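Local coordinates for esterase (Staphylococcus aureus subsp. aureus USA300_TCH1516, PDB 3D7R), which probably hydrolyses ester bonds, as a putative esterase of the alpha/beta hydrolase fold, at residues A[249-261]-A[270-282]. Residues are numbered along the deposited sequence; the frame is centred on the assembly and turned at random.
Sequences INGTIEGLPPVYM and HPDMKLFEQMMLQ
Phe276, on the inward side of helix 270-282, meets three residues of 249-261 around its ring. Its CG stands anti to the backbone N (chi1 176°), which carries the ring off the helix toward strand 259-261 and the loop before it. Val259 CG1 lies at the ring edge, near its plane, 4.2 Å from CE2. Ile253 CD1 approaches CE1 obliquely at 3.7 Å, and the selenium of Met261 makes a Met-aromatic contact, also oblique, 72° off the ring normal. Within the helix, Met280 CG lies over one ring face, offset toward the rim. A large apolar ring suits this buried spot, where Val259, Ile253 and Met261 meet its rim.

The long, flexible side chains of Met261, Met279 and Met280, selenomethionine in this crystal, bend to follow the groups opposite. Met280, bent at both chi2 and chi3, brings SE against Ile253 CG2 and Leu256 CD1, while its CE reaches Val259 CG2 at 3.6 Å. Met261 extends from the strand and then turns at chi3, so that its CE packs on Met273 CB at 3.8 Å. Ile249 CD1 rests against Asp272 O at 3.6 Å and Leu275 CD2 at 3.9 Å, and Met279 crosses Ile249 at about a right angle, SE to CG1 4.0 Å.

No hydrogen bond joins the two segments; Asp272 OD1 is hydrogen-bonded to Asn209 ND2. A type II turn from Ile253 to Leu256 folds the loop back on itself, Gly255 supplying the positive phi (100°) that the turn needs.

Leu198 of strand 195-199 and Leu179 of helix 173-187 extend the apolar layer around Phe276. Strand 259-261 and helix 270-282 run nearly antiparallel (157°); strand 259-264, the helix and strand 287-292 form a beta-alpha-beta crossover of the alpha/beta hydrolase fold, its helix packed against the central sheet.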
loop_
_atom_site.group_PDB
_atom_site.type_symbol
_atom_site.label_atom_id
_atom_site.label_comp_id
_atom_site.label_asym_id
_atom_site.label_seq_id
_atom_site.Cartn_x
_atom_site.Cartn_y
_atom_site.Cartn_z
ATOM N N ILE A 249 11.719 6.273 0.568
ATOM C CA ILE A 249 12.787 6.281 1.586
ATOM C C ILE A 249 13.722 7.502 1.365
ATOM O O ILE A 249 14.348 8.001 2.319
ATOM C CB ILE A 249 13.610 4.969 1.569
ATOM C CG1 ILE A 249 14.415 4.817 2.874
ATOM C CG2 ILE A 249 14.478 4.880 0.266
ATOM C CD1 ILE A 249 14.833 3.362 3.177
ATOM N N ASN A 250 13.786 7.969 0.112
ATOM C CA ASN A 250 14.615 9.113 -0.272
ATOM C C ASN A 250 13.852 10.446 -0.208
ATOM O O ASN A 250 14.428 11.497 -0.514
ATOM C CB ASN A 250 15.141 8.926 -1.704
ATOM C CG ASN A 250 16.094 7.750 -1.842
ATOM O OD1 ASN A 250 16.864 7.434 -0.911
ATOM N ND2 ASN A 250 16.057 7.089 -3.014
ATOM N N GLY A 251 12.574 10.409 0.177
ATOM C CA GLY A 251 11.716 11.614 0.157
ATOM C C GLY A 251 11.727 12.438 1.438
ATOM O O GLY A 251 12.503 12.156 2.365
ATOM N N THR A 252 10.867 13.457 1.495
ATOM C CA THR A 252 10.783 14.350 2.644
ATOM C C THR A 252 10.318 13.603 3.899
ATOM O O THR A 252 9.378 12.798 3.853
ATOM C CB THR A 252 9.871 15.562 2.338
ATOM O OG1 THR A 252 10.365 16.237 1.177
ATOM C CG2 THR A 252 9.859 16.567 3.482
ATOM N N ILE A 253 10.993 13.874 5.013
ATOM C CA ILE A 253 10.721 13.241 6.312
ATOM C C ILE A 253 10.178 14.283 7.293
ATOM O O ILE A 253 9.155 14.071 7.965
ATOM C CB ILE A 253 12.047 12.604 6.893
ATOM C CG1 ILE A 253 12.519 11.411 6.048
ATOM C CG2 ILE A 253 11.902 12.201 8.349
ATOM C CD1 ILE A 253 11.456 10.371 5.779
ATOM N N GLU A 254 10.895 15.405 7.388
ATOM C CA GLU A 254 10.532 16.516 8.277
ATOM C C GLU A 254 9.164 17.099 7.936
ATOM O O GLU A 254 8.945 17.547 6.803
ATOM C CB GLU A 254 11.611 17.606 8.244
ATOM C CG GLU A 254 13.004 17.066 8.608
ATOM C CD GLU A 254 14.091 18.153 8.660
ATOM O OE1 GLU A 254 13.797 19.308 8.314
ATOM O OE2 GLU A 254 15.238 17.853 9.051
ATOM N N GLY A 255 8.256 17.076 8.918
ATOM C CA GLY A 255 6.899 17.590 8.759
ATOM C C GLY A 255 5.814 16.542 8.495
ATOM O O GLY A 255 4.641 16.872 8.404
ATOM N N LEU A 256 6.201 15.277 8.359
ATOM C CA LEU A 256 5.228 14.208 8.134
ATOM C C LEU A 256 4.243 14.095 9.308
ATOM O O LEU A 256 4.592 14.420 10.451
ATOM C CB LEU A 256 5.940 12.861 7.908
ATOM C CG LEU A 256 6.573 12.628 6.522
ATOM C CD1 LEU A 256 7.368 11.341 6.486
ATOM C CD2 LEU A 256 5.467 12.590 5.454
ATOM N N PRO A 257 3.015 13.621 9.034
ATOM C CA PRO A 257 2.116 13.293 10.146
ATOM C C PRO A 257 2.622 12.010 10.823
ATOM O O PRO A 257 3.526 11.350 10.273
ATOM C CB PRO A 257 0.773 13.034 9.436
ATOM C CG PRO A 257 1.167 12.507 8.105
ATOM C CD PRO A 257 2.405 13.317 7.726
ATOM N N PRO A 258 2.072 11.659 12.011
ATOM C CA PRO A 258 2.466 10.413 12.674
ATOM C C PRO A 258 2.357 9.208 11.731
ATOM O O PRO A 258 1.354 9.073 11.030
ATOM C CB PRO A 258 1.442 10.279 13.813
ATOM C CG PRO A 258 1.082 11.699 14.140
ATOM C CD PRO A 258 1.085 12.421 12.810
ATOM N N VAL A 259 3.382 8.360 11.732
ATOM C CA VAL A 259 3.443 7.167 10.848
ATOM C C VAL A 259 3.380 5.888 11.689
ATOM O O VAL A 259 3.992 5.814 12.775
ATOM C CB VAL A 259 4.707 7.191 9.906
ATOM C CG1 VAL A 259 4.792 5.915 9.013
ATOM C CG2 VAL A 259 4.709 8.432 8.995
ATOM N N TYR A 260 2.602 4.910 11.212
ATOM C CA TYR A 260 2.408 3.633 11.898
ATOM C C TYR A 260 2.725 2.607 10.870
ATOM O O TYR A 260 2.103 2.592 9.816
ATOM C CB TYR A 260 0.949 3.477 12.358
ATOM C CG TYR A 260 0.540 4.604 13.275
ATOM C CD1 TYR A 260 0.512 4.411 14.652
ATOM C CD2 TYR A 260 0.246 5.882 12.771
ATOM C CE1 TYR A 260 0.182 5.456 15.521
ATOM C CE2 TYR A 260 -0.102 6.937 13.642
ATOM C CZ TYR A 260 -0.124 6.702 15.011
ATOM O OH TYR A 260 -0.455 7.708 15.900
HETATM N N MSE A 261 3.724 1.779 11.131
HETATM C CA MSE A 261 4.209 0.847 10.108
HETATM C C MSE A 261 4.139 -0.575 10.623
HETATM O O MSE A 261 4.431 -0.833 11.815
HETATM C CB MSE A 261 5.652 1.203 9.703
HETATM C CG MSE A 261 6.258 0.295 8.628
HETATM SE SE MSE A 261 7.875 1.099 7.930
HETATM C CE MSE A 261 9.012 1.048 9.526
ATOM N N HIS A 270 12.623 -5.610 4.831
ATOM C CA HIS A 270 12.805 -5.375 6.262
ATOM C C HIS A 270 13.989 -4.440 6.598
ATOM O O HIS A 270 13.814 -3.529 7.413
ATOM C CB HIS A 270 12.805 -6.682 7.075
ATOM C CG HIS A 270 12.893 -6.465 8.555
ATOM N ND1 HIS A 270 14.099 -6.372 9.224
ATOM C CD2 HIS A 270 11.930 -6.301 9.495
ATOM C CE1 HIS A 270 13.872 -6.169 10.510
ATOM N NE2 HIS A 270 12.564 -6.125 10.699
ATOM N N PRO A 271 15.187 -4.654 6.000
ATOM C CA PRO A 271 16.241 -3.645 6.201
ATOM C C PRO A 271 15.832 -2.209 5.870
ATOM O O PRO A 271 16.167 -1.307 6.638
ATOM C CB PRO A 271 17.352 -4.105 5.259
ATOM C CG PRO A 271 17.198 -5.606 5.260
ATOM C CD PRO A 271 15.694 -5.789 5.197
ATOM N N ASP A 272 15.122 -2.000 4.754
ATOM C CA ASP A 272 14.603 -0.672 4.403
ATOM C C ASP A 272 13.617 -0.105 5.412
ATOM O O ASP A 272 13.637 1.093 5.700
ATOM C CB ASP A 272 14.033 -0.657 2.974
ATOM C CG ASP A 272 15.134 -0.798 1.919
ATOM O OD1 ASP A 272 16.216 -0.159 2.113
ATOM O OD2 ASP A 272 14.944 -1.563 0.927
HETATM N N MSE A 273 12.750 -0.952 5.960
HETATM C CA MSE A 273 11.841 -0.483 7.008
HETATM C C MSE A 273 12.600 -0.057 8.261
HETATM O O MSE A 273 12.262 0.963 8.873
HETATM C CB MSE A 273 10.766 -1.534 7.356
HETATM C CG MSE A 273 9.824 -1.844 6.188
HETATM SE SE MSE A 273 8.428 -3.060 6.796
HETATM C CE MSE A 273 9.412 -4.733 6.789
ATOM N N LYS A 274 13.613 -0.827 8.648
ATOM C CA LYS A 274 14.426 -0.457 9.813
ATOM C C LYS A 274 15.209 0.825 9.546
ATOM O O LYS A 274 15.343 1.667 10.436
ATOM C CB LYS A 274 15.388 -1.588 10.218
ATOM C CG LYS A 274 14.698 -2.870 10.764
ATOM C CD LYS A 274 13.984 -2.638 12.097
ATOM C CE LYS A 274 14.885 -2.926 13.281
ATOM N NZ LYS A 274 14.189 -2.548 14.550
ATOM N N LEU A 275 15.728 0.967 8.324
ATOM C CA LEU A 275 16.427 2.197 7.922
ATOM C C LEU A 275 15.495 3.416 7.937
ATOM O O LEU A 275 15.836 4.483 8.487
ATOM C CB LEU A 275 17.059 2.037 6.540
ATOM C CG LEU A 275 17.783 3.262 5.959
ATOM C CD1 LEU A 275 18.853 3.829 6.933
ATOM C CD2 LEU A 275 18.407 2.901 4.617
ATOM N N PHE A 276 14.320 3.264 7.339
ATOM C CA PHE A 276 13.306 4.325 7.404
ATOM C C PHE A 276 12.966 4.695 8.864
ATOM O O PHE A 276 12.888 5.872 9.218
ATOM C CB PHE A 276 12.054 3.898 6.652
ATOM C CG PHE A 276 10.913 4.888 6.735
ATOM C CD1 PHE A 276 10.997 6.126 6.085
ATOM C CD2 PHE A 276 9.732 4.551 7.414
ATOM C CE1 PHE A 276 9.940 7.039 6.143
ATOM C CE2 PHE A 276 8.659 5.452 7.473
ATOM C CZ PHE A 276 8.767 6.698 6.823
ATOM N N GLU A 277 12.780 3.697 9.720
ATOM C CA GLU A 277 12.508 3.995 11.121
ATOM C C GLU A 277 13.629 4.829 11.762
ATOM O O GLU A 277 13.348 5.771 12.516
ATOM C CB GLU A 277 12.268 2.719 11.917
ATOM C CG GLU A 277 11.958 2.983 13.392
ATOM C CD GLU A 277 12.011 1.730 14.254
ATOM O OE1 GLU A 277 12.791 0.791 13.975
ATOM O OE2 GLU A 277 11.266 1.704 15.237
ATOM N N GLN A 278 14.888 4.473 11.495
ATOM C CA GLN A 278 16.042 5.223 12.017
ATOM C C GLN A 278 16.036 6.680 11.537
ATOM O O GLN A 278 16.299 7.612 12.312
ATOM C CB GLN A 278 17.359 4.528 11.629
ATOM C CG GLN A 278 17.704 3.286 12.501
ATOM C CD GLN A 278 17.921 3.651 13.963
ATOM O OE1 GLN A 278 18.632 4.601 14.265
ATOM N NE2 GLN A 278 17.314 2.898 14.874
HETATM N N MSE A 279 15.719 6.883 10.252
HETATM C CA MSE A 279 15.640 8.240 9.702
HETATM C C MSE A 279 14.516 9.075 10.354
HETATM O O MSE A 279 14.707 10.243 10.662
HETATM C CB MSE A 279 15.465 8.207 8.173
HETATM C CG MSE A 279 16.631 7.588 7.431
HETATM SE SE MSE A 279 16.076 7.228 5.568
HETATM C CE MSE A 279 15.719 9.046 5.024
HETATM N N MSE A 280 13.348 8.474 10.541
HETATM C CA MSE A 280 12.226 9.141 11.251
HETATM C C MSE A 280 12.617 9.559 12.678
HETATM O O MSE A 280 12.360 10.692 13.115
HETATM C CB MSE A 280 11.019 8.197 11.298
HETATM C CG MSE A 280 10.441 7.900 9.910
HETATM SE SE MSE A 280 9.420 9.451 9.237
HETATM C CE MSE A 280 7.887 9.273 10.397
ATOM N N LEU A 281 13.250 8.632 13.396
ATOM C CA LEU A 281 13.708 8.866 14.759
ATOM C C LEU A 281 14.709 10.017 14.815
ATOM O O LEU A 281 14.561 10.943 15.620
ATOM C CB LEU A 281 14.312 7.570 15.321
ATOM C CG LEU A 281 13.259 6.475 15.593
ATOM C CD1 LEU A 281 13.972 5.166 15.936
ATOM C CD2 LEU A 281 12.292 6.897 16.705
ATOM N N GLN A 282 15.709 9.961 13.939
ATOM C CA GLN A 282 16.734 11.015 13.827
ATOM C C GLN A 282 16.139 12.393 13.576
ATOM O O GLN A 282 16.644 13.390 14.080
ATOM C CB GLN A 282 17.707 10.681 12.710
ATOM C CG GLN A 282 18.894 11.648 12.590
ATOM C CD GLN A 282 19.816 11.259 11.474
ATOM O OE1 GLN A 282 19.383 11.092 10.338
ATOM N NE2 GLN A 282 21.106 11.093 11.788
#